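Local coordinates for protein putative glucoamylase (Bacteroides fragilis NCTC 9343, PDB 3EU8) that is probably a glycoside hydrolase of the glucoamylase type, with a helix-rich fold of the six-hairpin class, though its substrate is not established, at residues Tyr32-Ala37 with Arg85-Arg90; Tyr175-Gly178 with Leu183-His186; His358-Glu361 with Val366-Pro369. All coordinates share one frame; numbering follows the deposited sequence.

Interaction 1: residues Tyr32-Ala37 with Arg85-Arg90; sequences YFWDAA and REEGLR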
loop_
_atom_site.group_PDB
_atom_site.type_symbol
_atom_site.label_atom_id
_atom_site.label_comp_id
_atom_site.label_asym_id
_atom_site.label_seq_id
_atom_site.Cartn_x
_atom_site.Cartn_y
_atom_site.Cartn_z
ATOM N N TYR A 32 7.000 -4.005 -13.322
ATOM C CA TYR A 32 5.931 -3.023 -13.423
ATOM C C TYR A 32 6.487 -1.634 -13.073
ATOM O O TYR A 32 6.286 -0.658 -13.787
ATOM C CB TYR A 32 4.733 -3.350 -12.500
ATOM C CG TYR A 32 3.620 -2.319 -12.656
ATOM C CD1 TYR A 32 2.779 -2.314 -13.800
ATOM C CD2 TYR A 32 3.469 -1.282 -11.727
ATOM C CE1 TYR A 32 1.784 -1.332 -13.981
ATOM C CE2 TYR A 32 2.521 -0.274 -11.919
ATOM C CZ TYR A 32 1.660 -0.309 -13.050
ATOM O OH TYR A 32 0.699 0.685 -13.190
ATOM N N PHE A 33 7.207 -1.554 -11.974
ATOM C CA PHE A 33 7.742 -0.267 -11.506
ATOM C C PHE A 33 9.033 0.103 -12.194
ATOM O O PHE A 33 9.342 1.260 -12.247
ATOM C CB PHE A 33 7.909 -0.277 -9.980
ATOM C CG PHE A 33 6.604 -0.488 -9.244
ATOM C CD1 PHE A 33 5.701 0.558 -9.120
ATOM C CD2 PHE A 33 6.242 -1.748 -8.770
ATOM C CE1 PHE A 33 4.479 0.377 -8.512
ATOM C CE2 PHE A 33 5.009 -1.950 -8.119
ATOM C CZ PHE A 33 4.126 -0.872 -7.986
ATOM N N TRP A 34 9.782 -0.884 -12.701
ATOM C CA TRP A 34 11.071 -0.637 -13.317
ATOM C C TRP A 34 10.947 -0.335 -14.827
ATOM O O TRP A 34 11.382 0.717 -15.291
ATOM C CB TRP A 34 12.095 -1.778 -13.024
ATOM C CG TRP A 34 13.450 -1.396 -13.532
ATOM C CD1 TRP A 34 13.972 -1.681 -14.776
ATOM C CD2 TRP A 34 14.418 -0.550 -12.885
ATOM N NE1 TRP A 34 15.192 -1.084 -14.926
ATOM C CE2 TRP A 34 15.507 -0.393 -13.792
ATOM C CE3 TRP A 34 14.481 0.073 -11.645
ATOM C CZ2 TRP A 34 16.661 0.354 -13.477
ATOM C CZ3 TRP A 34 15.633 0.827 -11.320
ATOM C CH2 TRP A 34 16.695 0.963 -12.234
ATOM N N ASP A 35 10.327 -1.237 -15.579
ATOM C CA ASP A 35 10.226 -1.093 -17.007
ATOM C C ASP A 35 9.033 -0.194 -17.370
ATOM O O ASP A 35 9.096 0.508 -18.369
ATOM C CB ASP A 35 10.056 -2.465 -17.688
ATOM C CG ASP A 35 11.313 -3.375 -17.621
ATOM O OD1 ASP A 35 12.442 -2.937 -17.270
ATOM O OD2 ASP A 35 11.140 -4.565 -17.964
ATOM N N ALA A 36 7.940 -0.262 -16.603
ATOM C CA ALA A 36 6.698 0.459 -16.933
ATOM C C ALA A 36 6.462 1.748 -16.089
ATOM O O ALA A 36 5.357 2.274 -16.044
ATOM C CB ALA A 36 5.481 -0.527 -16.867
ATOM N N ALA A 37 7.515 2.264 -15.458
ATOM C CA ALA A 37 7.542 3.608 -14.863
ATOM C C ALA A 37 7.229 4.672 -15.914
ATOM O O ALA A 37 7.665 4.576 -17.049
ATOM C CB ALA A 37 8.928 3.902 -14.260
ATOM N N ARG A 85 23.387 -1.605 -8.394
ATOM C CA ARG A 85 23.334 -0.490 -7.441
ATOM C C ARG A 85 23.297 0.828 -8.178
ATOM O O ARG A 85 22.599 1.749 -7.791
ATOM C CB ARG A 85 24.595 -0.448 -6.559
ATOM C CG ARG A 85 24.440 -0.962 -5.207
ATOM C CD ARG A 85 25.762 -0.959 -4.456
ATOM N NE ARG A 85 25.946 0.172 -3.533
ATOM C CZ ARG A 85 27.016 0.308 -2.764
ATOM N NH1 ARG A 85 27.993 -0.600 -2.816
ATOM N NH2 ARG A 85 27.134 1.341 -1.945
ATOM N N GLU A 86 24.132 0.923 -9.199
ATOM C CA GLU A 86 24.317 2.155 -9.924
ATOM C C GLU A 86 23.027 2.514 -10.649
ATOM O O GLU A 86 22.589 3.657 -10.591
ATOM C CB GLU A 86 25.508 2.019 -10.905
ATOM C CG GLU A 86 26.918 1.681 -10.265
ATOM C CD GLU A 86 27.108 0.212 -9.650
ATOM O OE1 GLU A 86 26.411 -0.753 -10.033
ATOM O OE2 GLU A 86 27.998 0.019 -8.772
ATOM N N GLU A 87 22.437 1.539 -11.350
ATOM C CA GLU A 87 21.160 1.699 -12.013
ATOM C C GLU A 87 20.073 2.078 -10.987
ATOM O O GLU A 87 19.319 3.007 -11.196
ATOM C CB GLU A 87 20.773 0.405 -12.751
ATOM C CG GLU A 87 21.322 0.304 -14.160
ATOM C CD GLU A 87 20.588 1.236 -15.138
ATOM O OE1 GLU A 87 19.501 0.858 -15.665
ATOM O OE2 GLU A 87 21.110 2.354 -15.376
ATOM N N GLY A 88 20.030 1.347 -9.874
ATOM C CA GLY A 88 19.094 1.610 -8.768
ATOM C C GLY A 88 19.225 3.045 -8.282
ATOM O O GLY A 88 18.220 3.741 -8.137
ATOM N N LEU A 89 20.458 3.509 -8.048
ATOM C CA LEU A 89 20.647 4.892 -7.563
ATOM C C LEU A 89 20.196 5.950 -8.580
ATOM O O LEU A 89 19.567 6.962 -8.200
ATOM C CB LEU A 89 22.086 5.145 -7.089
ATOM C CG LEU A 89 22.484 6.568 -6.667
ATOM C CD1 LEU A 89 21.814 6.975 -5.379
ATOM C CD2 LEU A 89 24.023 6.679 -6.599
ATOM N N ARG A 90 20.462 5.708 -9.854
ATOM C CA ARG A 90 20.042 6.642 -10.903
ATOM C C ARG A 90 18.540 6.778 -10.961
ATOM O O ARG A 90 18.048 7.866 -11.207
ATOM C CB ARG A 90 20.554 6.208 -12.268
ATOM C CG ARG A 90 22.058 6.385 -12.457
ATOM C CD ARG A 90 22.520 6.080 -13.908
ATOM N NE ARG A 90 21.993 7.083 -14.850
ATOM C CZ ARG A 90 20.971 6.904 -15.697
ATOM N NH1 ARG A 90 20.337 5.733 -15.799
ATOM N NH2 ARG A 90 20.588 7.913 -16.471
HETATM O O HOH W 1 17.661 -1.042 -16.983
#

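Interaction 2: residues Tyr175-Gly178 with Leu183-His186; sequences YRHG and LYWH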
loop_
_atom_site.group_PDB
_atom_site.type_symbol
_atom_site.label_atom_id
_atom_site.label_comp_id
_atom_site.label_asym_id
_atom_site.label_seq_id
_atom_site.Cartn_x
_atom_site.Cartn_y
_atom_site.Cartn_z
ATOM N N TYR A 175 -2.132 20.144 8.705
ATOM C CA TYR A 175 -3.332 19.339 8.375
ATOM C C TYR A 175 -4.206 19.031 9.580
ATOM O O TYR A 175 -5.190 18.292 9.466
ATOM C CB TYR A 175 -2.929 18.079 7.579
ATOM C CG TYR A 175 -2.493 18.401 6.132
ATOM C CD1 TYR A 175 -1.239 18.937 5.862
ATOM C CD2 TYR A 175 -3.363 18.209 5.057
ATOM C CE1 TYR A 175 -0.836 19.217 4.561
ATOM C CE2 TYR A 175 -2.989 18.510 3.778
ATOM C CZ TYR A 175 -1.725 19.017 3.519
ATOM O OH TYR A 175 -1.357 19.353 2.229
ATOM N N ARG A 176 -3.878 19.625 10.737
ATOM C CA ARG A 176 -4.785 19.606 11.895
ATOM C C ARG A 176 -5.898 20.648 11.832
ATOM O O ARG A 176 -6.743 20.681 12.717
ATOM C CB ARG A 176 -4.031 19.811 13.196
ATOM C CG ARG A 176 -3.329 18.595 13.714
ATOM C CD ARG A 176 -2.241 19.029 14.680
ATOM N NE ARG A 176 -2.797 19.194 15.997
ATOM C CZ ARG A 176 -2.166 19.737 17.015
ATOM N NH1 ARG A 176 -0.948 20.232 16.867
ATOM N NH2 ARG A 176 -2.782 19.796 18.195
ATOM N N HIS A 177 -5.890 21.484 10.804
ATOM C CA HIS A 177 -6.962 22.433 10.529
ATOM C C HIS A 177 -7.193 23.358 11.747
ATOM O O HIS A 177 -8.270 23.370 12.356
ATOM C CB HIS A 177 -8.221 21.681 10.078
ATOM C CG HIS A 177 -9.363 22.566 9.657
ATOM N ND1 HIS A 177 -9.256 23.939 9.554
ATOM C CD2 HIS A 177 -10.641 22.261 9.308
ATOM C CE1 HIS A 177 -10.416 24.440 9.162
ATOM N NE2 HIS A 177 -11.274 23.445 9.007
ATOM N N GLY A 178 -6.140 24.091 12.101
ATOM C CA GLY A 178 -6.135 24.980 13.252
ATOM C C GLY A 178 -5.918 24.287 14.573
ATOM O O GLY A 178 -6.526 24.642 15.579
ATOM N N LEU A 183 -6.243 14.527 12.238
ATOM C CA LEU A 183 -5.703 14.872 10.920
ATOM C C LEU A 183 -6.800 14.839 9.852
ATOM O O LEU A 183 -7.614 13.911 9.812
ATOM C CB LEU A 183 -4.551 13.934 10.530
ATOM C CG LEU A 183 -3.310 14.094 11.399
ATOM C CD1 LEU A 183 -2.339 12.951 11.182
ATOM C CD2 LEU A 183 -2.612 15.455 11.218
ATOM N N TYR A 184 -6.799 15.864 9.000
ATOM C CA TYR A 184 -7.626 15.928 7.805
ATOM C C TYR A 184 -6.865 15.365 6.596
ATOM O O TYR A 184 -5.667 15.554 6.480
ATOM C CB TYR A 184 -8.047 17.361 7.526
ATOM C CG TYR A 184 -9.148 17.815 8.407
ATOM C CD1 TYR A 184 -8.907 18.056 9.756
ATOM C CD2 TYR A 184 -10.449 17.931 7.935
ATOM C CE1 TYR A 184 -9.923 18.425 10.598
ATOM C CE2 TYR A 184 -11.467 18.334 8.770
ATOM C CZ TYR A 184 -11.197 18.570 10.111
ATOM O OH TYR A 184 -12.187 18.980 10.992
ATOM N N TRP A 185 -7.582 14.645 5.755
ATOM C CA TRP A 185 -7.046 13.922 4.617
ATOM C C TRP A 185 -6.500 14.903 3.546
ATOM O O TRP A 185 -5.447 14.671 2.966
ATOM C CB TRP A 185 -8.187 13.038 4.034
ATOM C CG TRP A 185 -7.808 11.982 3.060
ATOM C CD1 TRP A 185 -7.072 12.127 1.903
ATOM C CD2 TRP A 185 -8.160 10.590 3.136
ATOM N NE1 TRP A 185 -6.947 10.913 1.265
ATOM C CE2 TRP A 185 -7.606 9.952 1.998
ATOM C CE3 TRP A 185 -8.892 9.820 4.055
ATOM C CZ2 TRP A 185 -7.746 8.562 1.761
ATOM C CZ3 TRP A 185 -9.034 8.437 3.818
ATOM C CH2 TRP A 185 -8.452 7.829 2.684
ATOM N N HIS A 186 -7.230 15.990 3.319
ATOM C CA HIS A 186 -6.975 16.900 2.211
ATOM C C HIS A 186 -6.847 18.354 2.664
ATOM O O HIS A 186 -7.426 18.735 3.682
ATOM C CB HIS A 186 -8.114 16.896 1.163
ATOM C CG HIS A 186 -8.706 15.557 0.856
ATOM N ND1 HIS A 186 -9.839 15.080 1.489
ATOM C CD2 HIS A 186 -8.372 14.626 -0.073
ATOM C CE1 HIS A 186 -10.154 13.897 0.984
ATOM N NE2 HIS A 186 -9.264 13.587 0.051
#

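Interaction 3: residues His358-Glu361 with Val366-Pro369; sequences HLYE and VFGP. With EDO (1,2-ethanediol), chain B.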
loop_
_atom_site.group_PDB
_atom_site.type_symbol
_atom_site.label_atom_id
_atom_site.label_comp_id
_atom_site.label_asym_id
_atom_site.label_seq_id
_atom_site.Cartn_x
_atom_site.Cartn_y
_atom_site.Cartn_z
ATOM N N HIS A 358 -2.433 -21.298 -7.684
ATOM C CA HIS A 358 -3.681 -21.473 -8.421
ATOM C C HIS A 358 -3.913 -20.370 -9.471
ATOM O O HIS A 358 -4.323 -20.631 -10.611
ATOM C CB HIS A 358 -4.853 -21.586 -7.422
ATOM C CG HIS A 358 -6.208 -21.712 -8.066
ATOM N ND1 HIS A 358 -6.732 -22.912 -8.496
ATOM C CD2 HIS A 358 -7.156 -20.781 -8.321
ATOM C CE1 HIS A 358 -7.923 -22.706 -9.031
ATOM N NE2 HIS A 358 -8.206 -21.419 -8.932
ATOM N N LEU A 359 -3.607 -19.139 -9.114
ATOM C CA LEU A 359 -3.691 -18.042 -10.044
ATOM C C LEU A 359 -2.659 -18.182 -11.161
ATOM O O LEU A 359 -2.995 -18.001 -12.334
ATOM C CB LEU A 359 -3.522 -16.713 -9.305
ATOM C CG LEU A 359 -4.637 -16.306 -8.321
ATOM C CD1 LEU A 359 -4.222 -14.943 -7.780
ATOM C CD2 LEU A 359 -6.062 -16.331 -8.930
ATOM N N TYR A 360 -1.419 -18.528 -10.820
ATOM C CA TYR A 360 -0.371 -18.776 -11.825
ATOM C C TYR A 360 -0.807 -19.886 -12.853
ATOM O O TYR A 360 -0.562 -19.776 -14.067
ATOM C CB TYR A 360 0.940 -19.156 -11.112
ATOM C CG TYR A 360 2.137 -19.383 -12.018
ATOM C CD1 TYR A 360 2.361 -20.618 -12.619
ATOM C CD2 TYR A 360 3.064 -18.370 -12.242
ATOM C CE1 TYR A 360 3.455 -20.829 -13.460
ATOM C CE2 TYR A 360 4.182 -18.572 -13.076
ATOM C CZ TYR A 360 4.370 -19.793 -13.678
ATOM O OH TYR A 360 5.476 -19.983 -14.485
ATOM N N GLU A 361 -1.460 -20.924 -12.353
ATOM C CA GLU A 361 -1.946 -22.005 -13.188
ATOM C C GLU A 361 -3.103 -21.617 -14.113
ATOM O O GLU A 361 -3.345 -22.311 -15.093
ATOM C CB GLU A 361 -2.367 -23.192 -12.306
ATOM C CG GLU A 361 -1.166 -23.974 -11.741
ATOM C CD GLU A 361 -1.476 -24.692 -10.426
ATOM O OE1 GLU A 361 -2.646 -25.105 -10.223
ATOM O OE2 GLU A 361 -0.549 -24.832 -9.596
ATOM N N VAL A 366 -4.526 -14.277 -16.544
ATOM C CA VAL A 366 -4.361 -13.698 -15.202
ATOM C C VAL A 366 -2.942 -13.235 -14.854
ATOM O O VAL A 366 -2.777 -12.270 -14.113
ATOM C CB VAL A 366 -4.909 -14.746 -14.178
ATOM C CG1 VAL A 366 -4.517 -14.461 -12.743
ATOM C CG2 VAL A 366 -6.412 -14.761 -14.323
ATOM N N PHE A 367 -1.923 -13.929 -15.383
ATOM C CA PHE A 367 -0.538 -13.656 -15.092
ATOM C C PHE A 367 0.140 -13.096 -16.320
ATOM O O PHE A 367 0.483 -13.825 -17.245
ATOM C CB PHE A 367 0.159 -14.924 -14.577
ATOM C CG PHE A 367 1.514 -14.677 -13.986
ATOM C CD1 PHE A 367 1.642 -13.973 -12.799
ATOM C CD2 PHE A 367 2.672 -15.161 -14.618
ATOM C CE1 PHE A 367 2.898 -13.734 -12.252
ATOM C CE2 PHE A 367 3.921 -14.934 -14.089
ATOM C CZ PHE A 367 4.039 -14.216 -12.896
ATOM N N GLY A 368 0.307 -11.774 -16.331
ATOM C CA GLY A 368 0.846 -11.081 -17.464
ATOM C C GLY A 368 2.310 -10.736 -17.331
ATOM O O GLY A 368 2.986 -11.226 -16.444
ATOM N N PRO A 369 2.805 -9.908 -18.256
ATOM C CA PRO A 369 4.224 -9.551 -18.320
ATOM C C PRO A 369 4.757 -8.809 -17.113
ATOM O O PRO A 369 5.923 -8.943 -16.822
ATOM C CB PRO A 369 4.332 -8.688 -19.589
ATOM C CG PRO A 369 2.975 -8.408 -20.024
ATOM C CD PRO A 369 2.034 -9.346 -19.380
HETATM C C1 EDO B . 3.645 -14.866 -18.124
HETATM O O1 EDO B . 4.027 -16.045 -18.857
HETATM C C2 EDO B . 3.810 -13.610 -18.976
HETATM O O2 EDO B . 2.610 -13.305 -19.696
#

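Interaction 1: residues Tyr32-Ala37 with Arg85-Arg90
Trp34 reaches from near the C-terminal end of helix 18-34 to the first turns of helix 85-101 and meets Glu87 and the backbone of Gly88 with the six-membered side of its indole. The backbones stay well apart, the nearest CA atoms being those of Trp34 and Gly88 at 9.5 Å, and a long, rigid side chain suits such a span. The CB bond already faces the other helix, and a chi1 of -173° continues that line. Trp34 CH2 approaches Glu87 O at 3.5 Å, and that oxygen lies at the ring edge, near the ring plane, where the weakly positive C-H groups face it. Gly88 adds its backbone N at 4.1 Å from Trp34 CH2.

Glu87 crosses the indole at about a right angle, its chain bent at chi2 (-73°), which brings OE1 to 3.6 Å from Trp34 CZ2. A water joins the polar ends: it accepts from Trp34 NE1 at 3.2 Å and donates to Glu87 OE1 at 3.0 Å. Glu87 OE2 forms a long salt bridge, whose hydrogen bond is weak, with Arg90 NH1 at 3.5 Å.

This is helix-to-helix packing in a fold probably of the six-hairpin class. Arg91 of helix 85-101 makes a cation-pi contact with Trp34 and donates a hydrogen bond from NH2 to the Trp34 carbonyl O, while Phe30 of helix 18-34 also meets the indole.

Interaction 2: residues Tyr175-Gly178 with Leu183-His186
Tyr175 and Tyr184 are joined by a backbone hydrogen bond between two arms of a turn, four residues apart, within the loop that leads from helix 154-169 to strand 186-187 in a helix-rich fold, probably of the six-hairpin glycosidase class. Tyr184 N donates to Tyr175 O at 2.9 Å, with an N-H...O angle of 172°, and the same carbonyl lies near the edge of the Tyr184 ring.

His177 and Tyr184 form an edge-to-face (T-shaped) pair: the imidazole edge points at the phenol face, with the planes at 81° and the centroids 5.1 Å apart. A His177 chi1 of -175° sets the imidazole beside the carbonyl carbon, bringing CD2 over the rim of the phenol ring near CZ, while CB rests 3.7 Å from Tyr184 CD1. Tyr184 has CG anti to its carbonyl carbon, a setting that lays its ring beside His177. A flat imidazole suits this place because Trp193 stacks on it as well.

Tyr175 places its ring against the other arm: CD2 lies 3.8 Å from Tyr184 O and CE2 4.0 Å from His186 C, while its hydroxyl bonds to Phe105 O. An aromatic ring with one polar end suits a buried site of this kind. The guanidinium of Arg176 binds Asn173 and Gln180 O, and its aliphatic stem adds to the apolar surroundings of Leu183. The Arg176 chain bends at chi3, beyond CG, and that methylene rests 4.1 Å from Leu183 CD2.

Interaction 3: residues His358-Glu361 with Val366-Pro369
Leu359 and Tyr360, near the C-terminal end of helix 349-361, pack against Val366 and Phe367 where the chain returns after a brief turn. The buried part sets a methyl of Val366 against the Leu359 backbone and CB: Val366 CG1 sits 3.9 Å from the Leu359 carbonyl O and 4.2 Å from Leu359 CB. A beta-branched valine suits the spot, since its compact side chain fits directly beside the helix backbone.

Alongside, the rings of Tyr360 and Phe367 meet obliquely, with planes at 51° and centroids 5.2 Å apart, neither stacked nor T-shaped. Tyr360 CE2 touches Phe367 CE2 at 3.8 Å, and Tyr360 CD2 lies above one face of the phenylalanine, toward its rim. Tyr360 holds CG away from its own backbone N (chi1 -177°), which carries the ring out from the helix to its partner.

Though close, this ring pair is the solvent side, where both residues are partly exposed. A 1,2-ethanediol molecule, probably from the crystallisation liquor, has C1 3.7 Å from Phe367 CD2, and its O2 makes a weak hydrogen bond to Phe367 O at 3.3 Å. A tyrosine suits this border, offering an apolar ring that ends in a hydroxyl.

The contact thus folds a helix onto the small antiparallel hairpin of strands 367-368 and 371-372, whose Phe372 touches Leu359 and Val366 and meets the Phe367 ring edge-to-face. Helix 18-34 packs against both rings, through Leu21 on Tyr360 and through Thr24, Val25 and Arg28 on Phe367.

How the interactions relate
From the N terminus, interaction 1 comes first, closing a long excursion of 47 residues that includes helix 64-79 and bringing helix 85-101 beside the end of helix 18-34. Interaction 2 follows and closes a tight loop with four residues between its arms, on the way from helix 154-169 to strand 186-187. Interaction 3 closes another four-residue turn, from helix 349-361 into strand 367-368. The three lie in series, neither nested nor crossed. Helix 18-34 links interactions 1 and 3, whose nearest atoms are about 6 Å apart. Interactions 2 and 3 lie on opposite sides of the chain's centre, their own centres about 41 Å apart.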